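Local coordinates for halorhodopsin (Halobacterium salinarum, PDB 2JAF), which pumps chloride ions across the membrane, most likely into the cell, using light absorbed by its covalently bound retinal, at residues Ile69-Ser73 with Lys242-Ala246; Ser76-Leu80 with Gly107-Thr111; Gly143-Gly148 with Ile167-Phe172. The protein carries 2 engineered substitutions. All blocks are in the same frame, centred on the assembly; numbering follows the deposited sequence.

Contact 1: Ile69-Ser73 with Lys242-Ala246; sequences IPLVS and KYVFA. With RET (retinal), chain G.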
loop_
_atom_site.group_PDB
_atom_site.type_symbol
_atom_site.label_atom_id
_atom_site.label_comp_id
_atom_site.label_asym_id
_atom_site.label_seq_id
_atom_site.Cartn_x
_atom_site.Cartn_y
_atom_site.Cartn_z
ATOM N N ILE A 69 -8.328 -3.024 14.331
ATOM C CA ILE A 69 -9.329 -3.657 13.486
ATOM C C ILE A 69 -10.607 -2.827 13.550
ATOM O O ILE A 69 -11.154 -2.451 12.513
ATOM C CB ILE A 69 -9.581 -5.120 13.920
ATOM C CG1 ILE A 69 -8.337 -5.955 13.599
ATOM C CG2 ILE A 69 -10.815 -5.681 13.210
ATOM C CD1 ILE A 69 -8.335 -7.353 14.191
ATOM N N PRO A 70 -11.096 -2.508 14.764
ATOM C CA PRO A 70 -12.320 -1.704 14.816
ATOM C C PRO A 70 -12.066 -0.239 14.452
ATOM O O PRO A 70 -12.986 0.472 14.046
ATOM C CB PRO A 70 -12.796 -1.890 16.256
ATOM C CG PRO A 70 -11.516 -2.100 17.013
ATOM C CD PRO A 70 -10.752 -3.027 16.102
ATOM N N LEU A 71 -10.818 0.207 14.587
ATOM C CA LEU A 71 -10.465 1.583 14.235
ATOM C C LEU A 71 -10.616 1.770 12.724
ATOM O O LEU A 71 -11.196 2.757 12.268
ATOM C CB LEU A 71 -9.031 1.897 14.659
ATOM C CG LEU A 71 -8.845 2.242 16.139
ATOM C CD1 LEU A 71 -7.362 2.323 16.469
ATOM C CD2 LEU A 71 -9.541 3.566 16.433
ATOM N N VAL A 72 -10.098 0.817 11.953
ATOM C CA VAL A 72 -10.210 0.882 10.493
ATOM C C VAL A 72 -11.681 0.725 10.105
ATOM O O VAL A 72 -12.171 1.370 9.169
ATOM C CB VAL A 72 -9.389 -0.243 9.813
ATOM C CG1 VAL A 72 -9.557 -0.174 8.280
ATOM C CG2 VAL A 72 -7.920 -0.114 10.198
ATOM N N SER A 73 -12.391 -0.133 10.833
ATOM C CA SER A 73 -13.806 -0.368 10.563
ATOM C C SER A 73 -14.632 0.913 10.702
ATOM O O SER A 73 -15.439 1.228 9.831
ATOM C CB SER A 73 -14.354 -1.438 11.514
ATOM O OG SER A 73 -15.706 -1.740 11.217
ATOM N N LYS A 242 -14.937 -9.206 12.567
ATOM C CA LYS A 242 -14.059 -8.203 13.171
ATOM C C LYS A 242 -14.180 -8.048 14.684
ATOM O O LYS A 242 -13.238 -8.337 15.425
ATOM C CB LYS A 242 -14.291 -6.820 12.551
ATOM C CG LYS A 242 -13.735 -6.638 11.160
ATOM C CD LYS A 242 -14.007 -5.215 10.686
ATOM C CE LYS A 242 -13.295 -4.884 9.388
ATOM N NZ LYS A 242 -13.769 -5.684 8.269
ATOM N N TYR A 243 -15.336 -7.580 15.141
ATOM C CA TYR A 243 -15.513 -7.327 16.563
ATOM C C TYR A 243 -15.488 -8.579 17.427
ATOM O O TYR A 243 -14.697 -8.650 18.370
ATOM C CB TYR A 243 -16.799 -6.521 16.812
ATOM C CG TYR A 243 -17.022 -5.387 15.822
ATOM C CD1 TYR A 243 -15.948 -4.681 15.278
ATOM C CD2 TYR A 243 -18.308 -5.067 15.386
ATOM C CE1 TYR A 243 -16.146 -3.692 14.304
ATOM C CE2 TYR A 243 -18.521 -4.083 14.419
ATOM C CZ TYR A 243 -17.436 -3.406 13.878
ATOM O OH TYR A 243 -17.640 -2.494 12.869
ATOM N N VAL A 244 -16.336 -9.560 17.119
ATOM C CA VAL A 244 -16.366 -10.788 17.909
ATOM C C VAL A 244 -15.040 -11.519 17.762
ATOM O O VAL A 244 -14.470 -11.994 18.749
ATOM C CB VAL A 244 -17.549 -11.715 17.487
ATOM C CG1 VAL A 244 -17.448 -13.066 18.199
ATOM C CG2 VAL A 244 -18.873 -11.058 17.856
ATOM N N PHE A 245 -14.532 -11.582 16.533
ATOM C CA PHE A 245 -13.261 -12.239 16.265
ATOM C C PHE A 245 -12.154 -11.627 17.119
ATOM O O PHE A 245 -11.381 -12.347 17.760
ATOM C CB PHE A 245 -12.906 -12.105 14.777
ATOM C CG PHE A 245 -11.514 -12.559 14.437
ATOM C CD1 PHE A 245 -10.434 -11.687 14.546
ATOM C CD2 PHE A 245 -11.280 -13.861 14.010
ATOM C CE1 PHE A 245 -9.139 -12.107 14.234
ATOM C CE2 PHE A 245 -9.991 -14.288 13.695
ATOM C CZ PHE A 245 -8.921 -13.410 13.808
ATOM N N ALA A 246 -12.082 -10.298 17.121
ATOM C CA ALA A 246 -11.061 -9.584 17.891
ATOM C C ALA A 246 -11.233 -9.820 19.386
ATOM O O ALA A 246 -10.249 -9.942 20.117
ATOM C CB ALA A 246 -11.122 -8.087 17.589
HETATM C C1 RET G . -15.204 -10.013 -2.685
HETATM C C2 RET G . -15.701 -10.174 -4.199
HETATM C C3 RET G . -14.753 -10.935 -5.159
HETATM C C4 RET G . -14.488 -12.418 -4.630
HETATM C C5 RET G . -14.045 -12.514 -3.116
HETATM C C6 RET G . -14.386 -11.360 -2.134
HETATM C C7 RET G . -13.849 -11.459 -0.734
HETATM C C8 RET G . -13.853 -10.593 0.315
HETATM C C9 RET G . -13.503 -10.938 1.667
HETATM C C10 RET G . -13.739 -9.851 2.511
HETATM C C11 RET G . -13.529 -9.870 3.873
HETATM C C12 RET G . -13.858 -8.742 4.641
HETATM C C13 RET G . -13.598 -8.642 6.069
HETATM C C14 RET G . -13.974 -7.374 6.603
HETATM C C15 RET G . -13.658 -6.918 7.861
HETATM C C16 RET G . -14.275 -8.745 -2.727
HETATM C C17 RET G . -16.537 -9.711 -1.823
HETATM C C18 RET G . -13.310 -13.787 -2.728
HETATM C C19 RET G . -13.079 -12.453 2.097
HETATM C C20 RET G . -13.022 -9.807 6.895
#

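Contact 2: Ser76-Leu80 with Gly107-Thr111; sequences SYLGL and GRYLT. With PLM (palmitic acid), chain D.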
loop_
_atom_site.group_PDB
_atom_site.type_symbol
_atom_site.label_atom_id
_atom_site.label_comp_id
_atom_site.label_asym_id
_atom_site.label_seq_id
_atom_site.Cartn_x
_atom_site.Cartn_y
_atom_site.Cartn_z
ATOM N N SER A 76 -14.220 3.088 7.821
ATOM C CA SER A 76 -14.952 2.609 6.655
ATOM C C SER A 76 -16.405 3.072 6.684
ATOM O O SER A 76 -16.915 3.617 5.704
ATOM C CB SER A 76 -14.911 1.084 6.584
ATOM O OG SER A 76 -15.614 0.620 5.441
ATOM N N TYR A 77 -17.072 2.867 7.812
ATOM C CA TYR A 77 -18.459 3.257 7.927
ATOM C C TYR A 77 -18.682 4.769 7.825
ATOM O O TYR A 77 -19.714 5.206 7.317
ATOM C CB TYR A 77 -19.056 2.667 9.208
ATOM C CG TYR A 77 -19.361 1.189 9.040
ATOM C CD1 TYR A 77 -20.487 0.768 8.325
ATOM C CD2 TYR A 77 -18.482 0.217 9.518
ATOM C CE1 TYR A 77 -20.728 -0.589 8.085
ATOM C CE2 TYR A 77 -18.713 -1.144 9.281
ATOM C CZ TYR A 77 -19.833 -1.536 8.565
ATOM O OH TYR A 77 -20.044 -2.875 8.309
ATOM N N LEU A 78 -17.719 5.560 8.285
ATOM C CA LEU A 78 -17.834 7.015 8.175
ATOM C C LEU A 78 -17.749 7.390 6.694
ATOM O O LEU A 78 -18.441 8.292 6.227
ATOM C CB LEU A 78 -16.697 7.708 8.934
ATOM C CG LEU A 78 -16.641 7.500 10.446
ATOM C CD1 LEU A 78 -15.396 8.187 11.005
ATOM C CD2 LEU A 78 -17.910 8.056 11.090
ATOM N N GLY A 79 -16.884 6.697 5.963
ATOM C CA GLY A 79 -16.743 6.968 4.542
ATOM C C GLY A 79 -18.068 6.710 3.852
ATOM O O GLY A 79 -18.513 7.497 3.010
ATOM N N LEU A 80 -18.714 5.606 4.226
ATOM C CA LEU A 80 -20.003 5.252 3.644
ATOM C C LEU A 80 -21.108 6.221 4.063
ATOM O O LEU A 80 -21.836 6.749 3.226
ATOM C CB LEU A 80 -20.392 3.827 4.055
ATOM C CG LEU A 80 -19.429 2.715 3.625
ATOM C CD1 LEU A 80 -19.939 1.364 4.133
ATOM C CD2 LEU A 80 -19.299 2.704 2.109
ATOM N N GLY A 107 -16.591 1.819 -0.820
ATOM C CA GLY A 107 -15.689 2.116 0.273
ATOM C C GLY A 107 -15.455 0.868 1.111
ATOM O O GLY A 107 -14.432 0.744 1.783
ATOM N N ARG A 108 -16.398 -0.068 1.090
ATOM C CA ARG A 108 -16.194 -1.292 1.863
ATOM C C ARG A 108 -15.004 -2.042 1.280
ATOM O O ARG A 108 -14.078 -2.425 1.995
ATOM C CB ARG A 108 -17.425 -2.201 1.802
ATOM C CG ARG A 108 -18.626 -1.762 2.618
ATOM C CD ARG A 108 -19.717 -2.838 2.553
ATOM N NE ARG A 108 -20.952 -2.474 3.240
ATOM C CZ ARG A 108 -21.168 -2.614 4.548
ATOM N NH1 ARG A 108 -20.223 -3.113 5.344
ATOM N NH2 ARG A 108 -22.340 -2.273 5.054
ATOM N N TYR A 109 -15.031 -2.233 -0.036
ATOM C CA TYR A 109 -13.985 -2.966 -0.728
ATOM C C TYR A 109 -12.629 -2.302 -0.543
ATOM O O TYR A 109 -11.618 -2.975 -0.323
ATOM C CB TYR A 109 -14.357 -3.099 -2.218
ATOM C CG TYR A 109 -15.839 -3.371 -2.431
ATOM C CD1 TYR A 109 -16.551 -4.201 -1.557
ATOM C CD2 TYR A 109 -16.540 -2.778 -3.482
ATOM C CE1 TYR A 109 -17.919 -4.426 -1.721
ATOM C CE2 TYR A 109 -17.908 -2.996 -3.654
ATOM C CZ TYR A 109 -18.592 -3.820 -2.769
ATOM O OH TYR A 109 -19.944 -4.032 -2.927
ATOM N N LEU A 110 -12.608 -0.974 -0.596
ATOM C CA LEU A 110 -11.368 -0.231 -0.425
ATOM C C LEU A 110 -10.760 -0.359 0.976
ATOM O O LEU A 110 -9.563 -0.618 1.127
ATOM C CB LEU A 110 -11.599 1.255 -0.719
ATOM C CG LEU A 110 -10.351 2.124 -0.537
ATOM C CD1 LEU A 110 -9.332 1.772 -1.622
ATOM C CD2 LEU A 110 -10.723 3.601 -0.607
ATOM N N THR A 111 -11.575 -0.170 2.010
ATOM C CA THR A 111 -11.051 -0.255 3.367
ATOM C C THR A 111 -10.665 -1.678 3.768
ATOM O O THR A 111 -9.811 -1.869 4.635
ATOM C CB THR A 111 -12.045 0.321 4.393
ATOM O OG1 THR A 111 -13.201 -0.517 4.474
ATOM C CG2 THR A 111 -12.469 1.723 3.974
HETATM C C1 PLM D . -11.888 5.336 4.378
HETATM O O1 PLM D . -12.418 6.456 4.277
HETATM O O2 PLM D . -12.129 4.571 5.340
HETATM C C2 PLM D . -10.930 4.916 3.278
HETATM C C3 PLM D . -9.579 4.376 3.736
HETATM C C4 PLM D . -8.787 3.993 2.495
HETATM C C5 PLM D . -7.431 3.453 2.897
HETATM C C6 PLM D . -7.155 2.081 2.331
HETATM C C7 PLM D . -5.681 1.835 2.579
HETATM C C8 PLM D . -5.231 0.488 2.065
HETATM C C9 PLM D . -3.756 0.306 2.379
HETATM C CA PLM D . -3.247 -1.022 1.855
HETATM C CB PLM D . -1.933 -1.573 2.393
HETATM C CC PLM D . -1.862 -1.892 3.877
HETATM C CD PLM D . -0.495 -2.477 4.177
HETATM C CE PLM D . -0.365 -2.835 5.658
HETATM C CF PLM D . 1.086 -3.198 5.938
HETATM C CG PLM D . 1.271 -3.574 7.400
#

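Contact 3: Gly143-Gly148 with Ile167-Phe172; sequences GMCVTG and ISCAFF. With RET (retinal), chain G; PLM (palmitic acid), chain B.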
loop_
_atom_site.group_PDB
_atom_site.type_symbol
_atom_site.label_atom_id
_atom_site.label_comp_id
_atom_site.label_asym_id
_atom_site.label_seq_id
_atom_site.Cartn_x
_atom_site.Cartn_y
_atom_site.Cartn_z
ATOM N N GLY A 143 -4.439 -8.114 -3.078
ATOM C CA GLY A 143 -4.873 -8.431 -4.430
ATOM C C GLY A 143 -6.343 -8.817 -4.463
ATOM O O GLY A 143 -7.086 -8.414 -5.362
ATOM N N MET A 144 -6.773 -9.600 -3.475
ATOM C CA MET A 144 -8.168 -10.029 -3.399
ATOM C C MET A 144 -9.066 -8.803 -3.274
ATOM O O MET A 144 -10.079 -8.676 -3.967
ATOM C CB MET A 144 -8.372 -10.961 -2.185
ATOM C CG MET A 144 -9.826 -11.329 -1.870
ATOM S SD MET A 144 -9.969 -12.202 -0.279
ATOM C CE MET A 144 -9.904 -10.814 0.842
ATOM N N CYS A 145 -8.674 -7.882 -2.401
ATOM C CA CYS A 145 -9.460 -6.682 -2.179
ATOM C C CYS A 145 -9.534 -5.741 -3.373
ATOM O O CYS A 145 -10.609 -5.234 -3.689
ATOM C CB CYS A 145 -8.916 -5.919 -0.967
ATOM S SG CYS A 145 -9.150 -6.803 0.581
ATOM N N VAL A 146 -8.403 -5.503 -4.027
ATOM C CA VAL A 146 -8.391 -4.585 -5.162
ATOM C C VAL A 146 -9.070 -5.150 -6.402
ATOM O O VAL A 146 -9.662 -4.402 -7.187
ATOM C CB VAL A 146 -6.955 -4.136 -5.524
ATOM C CG1 VAL A 146 -6.324 -3.426 -4.330
ATOM C CG2 VAL A 146 -6.115 -5.328 -5.960
ATOM N N THR A 147 -9.000 -6.462 -6.590
ATOM C CA THR A 147 -9.657 -7.042 -7.744
ATOM C C THR A 147 -11.161 -7.064 -7.472
ATOM O O THR A 147 -11.972 -6.978 -8.392
ATOM C CB THR A 147 -9.105 -8.450 -8.069
ATOM O OG1 THR A 147 -9.101 -9.268 -6.891
ATOM C CG2 THR A 147 -7.686 -8.334 -8.597
ATOM N N GLY A 148 -11.531 -7.154 -6.198
ATOM C CA GLY A 148 -12.935 -7.126 -5.848
ATOM C C GLY A 148 -13.475 -5.738 -6.143
ATOM O O GLY A 148 -14.596 -5.588 -6.620
ATOM N N ILE A 167 -10.744 -13.864 -10.259
ATOM C CA ILE A 167 -9.351 -13.659 -9.870
ATOM C C ILE A 167 -9.263 -13.318 -8.384
ATOM O O ILE A 167 -8.337 -13.738 -7.691
ATOM C CB ILE A 167 -8.693 -12.528 -10.696
ATOM C CG1 ILE A 167 -8.604 -12.942 -12.164
ATOM C CG2 ILE A 167 -7.287 -12.243 -10.175
ATOM C CD1 ILE A 167 -7.715 -14.152 -12.406
ATOM N N SER A 168 -10.233 -12.559 -7.893
ATOM C CA SER A 168 -10.257 -12.207 -6.477
ATOM C C SER A 168 -10.364 -13.504 -5.667
ATOM O O SER A 168 -9.728 -13.651 -4.623
ATOM C CB SER A 168 -11.456 -11.303 -6.185
ATOM O OG SER A 168 -11.501 -10.924 -4.824
ATOM N N CYS A 169 -11.170 -14.444 -6.155
ATOM C CA CYS A 169 -11.336 -15.734 -5.476
ATOM C C CYS A 169 -10.000 -16.475 -5.447
ATOM O O CYS A 169 -9.666 -17.147 -4.468
ATOM C CB CYS A 169 -12.385 -16.595 -6.198
ATOM S SG CYS A 169 -14.125 -16.115 -5.919
ATOM N N ALA A 170 -9.233 -16.358 -6.526
ATOM C CA ALA A 170 -7.933 -17.017 -6.599
ATOM C C ALA A 170 -6.993 -16.469 -5.520
ATOM O O ALA A 170 -6.265 -17.224 -4.882
ATOM C CB ALA A 170 -7.324 -16.819 -7.980
ATOM N N PHE A 171 -6.997 -15.155 -5.323
ATOM C CA PHE A 171 -6.150 -14.564 -4.294
ATOM C C PHE A 171 -6.608 -15.045 -2.920
ATOM O O PHE A 171 -5.790 -15.307 -2.032
ATOM C CB PHE A 171 -6.215 -13.037 -4.345
ATOM C CG PHE A 171 -5.355 -12.428 -5.417
ATOM C CD1 PHE A 171 -3.972 -12.561 -5.373
ATOM C CD2 PHE A 171 -5.927 -11.690 -6.450
ATOM C CE1 PHE A 171 -3.160 -11.963 -6.347
ATOM C CE2 PHE A 171 -5.125 -11.089 -7.425
ATOM C CZ PHE A 171 -3.743 -11.227 -7.369
ATOM N N PHE A 172 -7.922 -15.164 -2.761
ATOM C CA PHE A 172 -8.513 -15.614 -1.504
ATOM C C PHE A 172 -7.991 -17.008 -1.179
ATOM O O PHE A 172 -7.688 -17.315 -0.022
ATOM C CB PHE A 172 -10.042 -15.607 -1.639
ATOM C CG PHE A 172 -10.782 -16.031 -0.393
ATOM C CD1 PHE A 172 -10.300 -15.714 0.874
ATOM C CD2 PHE A 172 -12.001 -16.693 -0.498
ATOM C CE1 PHE A 172 -11.024 -16.049 2.026
ATOM C CE2 PHE A 172 -12.740 -17.035 0.640
ATOM C CZ PHE A 172 -12.250 -16.711 1.906
HETATM C C1 RET G . -15.204 -10.013 -2.685
HETATM C C2 RET G . -15.701 -10.174 -4.199
HETATM C C3 RET G . -14.753 -10.935 -5.159
HETATM C C4 RET G . -14.488 -12.418 -4.630
HETATM C C5 RET G . -14.045 -12.514 -3.116
HETATM C C6 RET G . -14.386 -11.360 -2.134
HETATM C C7 RET G . -13.849 -11.459 -0.734
HETATM C C8 RET G . -13.853 -10.593 0.315
HETATM C C9 RET G . -13.503 -10.938 1.667
HETATM C C10 RET G . -13.739 -9.851 2.511
HETATM C C11 RET G . -13.529 -9.870 3.873
HETATM C C12 RET G . -13.858 -8.742 4.641
HETATM C C13 RET G . -13.598 -8.642 6.069
HETATM C C14 RET G . -13.974 -7.374 6.603
HETATM C C15 RET G . -13.658 -6.918 7.861
HETATM C C16 RET G . -14.275 -8.745 -2.727
HETATM C C17 RET G . -16.537 -9.711 -1.823
HETATM C C18 RET G . -13.310 -13.787 -2.728
HETATM C C19 RET G . -13.079 -12.453 2.097
HETATM C C20 RET G . -13.022 -9.807 6.895
HETATM C C1 PLM B . -6.263 -3.872 -11.609
HETATM O O1 PLM B . -7.428 -3.776 -12.030
HETATM O O2 PLM B . -5.498 -4.795 -11.971
HETATM C C2 PLM B . -5.787 -2.814 -10.628
HETATM C C3 PLM B . -5.118 -3.330 -9.359
HETATM C C4 PLM B . -4.697 -2.124 -8.532
HETATM C C5 PLM B . -4.028 -2.585 -7.255
HETATM C C6 PLM B . -2.652 -1.992 -7.068
HETATM C C7 PLM B . -2.269 -2.315 -5.638
HETATM C C8 PLM B . -0.901 -1.785 -5.280
HETATM C C9 PLM B . -0.580 -2.175 -3.847
HETATM C CA PLM B . 0.775 -1.638 -3.426
HETATM C CB PLM B . 1.455 -2.232 -2.200
HETATM C CC PLM B . 1.818 -3.707 -2.245
HETATM C CD PLM B . 2.530 -4.065 -0.954
HETATM C CE PLM B . 2.937 -5.538 -0.943
HETATM C CF PLM B . 3.435 -5.887 0.453
HETATM C CG PLM B . 3.864 -7.345 0.518
#

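Contact 1: Ile69-Ser73 with Lys242-Ala246
Ser73 swings OG anti to the backbone nitrogen (chi1 -177°), toward the hydroxyl of Tyr243, while the Lys242 chain runs extended past it and bends only at chi4 (65°), where it turns toward the retinal polyene. These groups meet between helices 58-82 and 227-255, nearly antiparallel members of the seven-helix bundle of the microbial rhodopsins; the axes of the two short segments lie 10.3 Å apart. Lys242 carries the chromophore as a retinylidene Schiff base, its NZ bonded at 1.3 Å to C15 of retinal. Ser73 OG and Tyr243 OH form a hydrogen bond of 2.7 Å in which either may donate, and the serine oxygen approaches the edge of the tyrosine ring, near its plane.

The lysine stem passes through the same gap. Its CB and CG both meet the CG2 methyl of Ile69, with Lys242 CG and Ile69 CG2 3.7 Å apart, and farther out Lys242 CD runs past Ser73 CB at 3.9 Å. Ser115 of helix 106-127 also touches this stem.

The backbones depart from regular helix on both sides. Helix 58-82 is kinked, since neither Ile69 N nor Pro70 N bonds to the preceding turn, and proline has no amide hydrogen to give. Across from it, the turn at 242-244 is of the wider pi type. The remaining contacts are apolar and longer: the other branch of Ile69 brings CD1 to 4.5 Å from Ala246 CB, and Pro70 CB lies obliquely to the Tyr243 ring, 4.3 Å from Tyr243 CE1.

Contact 2: Ser76-Leu80 with Gly107-Thr111
Ser76-Leu80 and Gly107-Thr111 run roughly antiparallel, the axes of these short segments lying 9.3 Å apart at 153°, with Ser76 facing Thr111 and Leu80 facing Gly107. Arg108 starts off to one side, with CG beside the backbone nitrogen and anti to the carbonyl carbon (chi1 -74°), and then stays extended from CG to NE, which carries the guanidinium across to Tyr77. There NH1 of Arg108 donates to OH of Tyr77 at 3.0 Å, with an N-H...O angle of 155° and the oxygen close to the guanidinium plane. The planes of ring and guanidinium are nearly perpendicular, and the two groups are joined by this NH1 to OH bond. Leu80 CD1 covers part of one guanidinium face, offset toward the rim, and lies 3.7 Å from Arg108 CG.

The other Leu80 branch uses the room left by a glycine: CD2 comes to 4.1 Å from Gly107 N, where a beta carbon on Gly107 would be tightly crowded. Past Ser76 and Thr111, at the other end of the contact, lies a palmitic acid chain, with Leu110 CD2 3.7 Å from its C4.

The polar ends have further partners. Tyr77 OH is also hydrogen-bonded to Asp238 and Asn36, while Arg108 NE bonds to Gln105 and NH2 to Ser231 and Ser235. This arginine corresponds to the one found on the third helix of related retinal proteins, in the extracellular half of the bundle. With all three of its nitrogens hydrogen-bonded, the buried guanidinium is fixed in orientation, and the Asp238 carboxylate, a long and weak ion-pair partner, is likely to offset part of its positive charge.

Contact 3: Gly143-Gly148 with Ile167-Phe172
The carbonyl oxygen of Met144 is gripped by two donors from opposite faces of its plane: Ser168 OG of the neighbouring helix at 2.8 Å and, within its own helix, the amide Gly148 N. The serine hydroxyl thus bridges helices 131-153 and 158-180, consecutive antiparallel members of the rhodopsin seven-helix bundle that come very close here, with Met144 CA and Ser168 CA 4.3 Å apart. One turn away Thr147 OG1 turns back to Gly143 O at 2.7 Å, leaving the threonine side chain beside Ser168 CB.

Gly143 makes room for an aromatic ring. Its CA sits over the centre of the Phe171 ring in a CH-pi contact, 3.9 Å from the ring centroid, where a beta carbon would collide with the ring. The Thr147 side chain runs at about a right angle to that of Phe171, its CG2 lying near CE2.

On the retinal side Met144 lies alongside Phe172, pointing the same way. Its CG is anti to the backbone nitrogen (chi1 172°), which directs SD to a Met-aromatic contact 4.6 Å from the Phe172 centroid, oblique at 49° to the ring normal. CE of Met144 then reaches retinal C9 at 3.7 Å. With an alanine here, CG, SD and CE would be gone, which would probably open a gap beside retinal C9 and Phe172 and leave that ring without its sulfur contact.

Phe172 in turn presents a face to retinal C19, and Ser168 OG comes within 3.3 Å of retinal C3. The bond to Met144 O fixes the rotation of this hydroxyl, so that a polar oxygen with its donor already used is held in place beside the ionone ring.

Overall arrangement
Contacts 1 and 2 share helix 58-82, and their centres are 14 Å apart; Tyr243 OH packs on Tyr77 CE2 at 4.0 Å, linking the surroundings of the Schiff-base lysine to those of Arg108. Contact 3 lies about 17 Å from contact 2, centre to centre, and meets it where Tyr109 O touches Cys145 CB. Contacts 1 and 3 do not touch, their nearest atoms being about 9 Å apart, yet retinal spans them: contact 1 holds its C15 end and contact 3 lines its ionone ring and the adjoining part of the polyene. Between subunits, helix 58-82 also packs on contact 3 of a neighbouring subunit, Leu71 and Val72 meeting its Phe171.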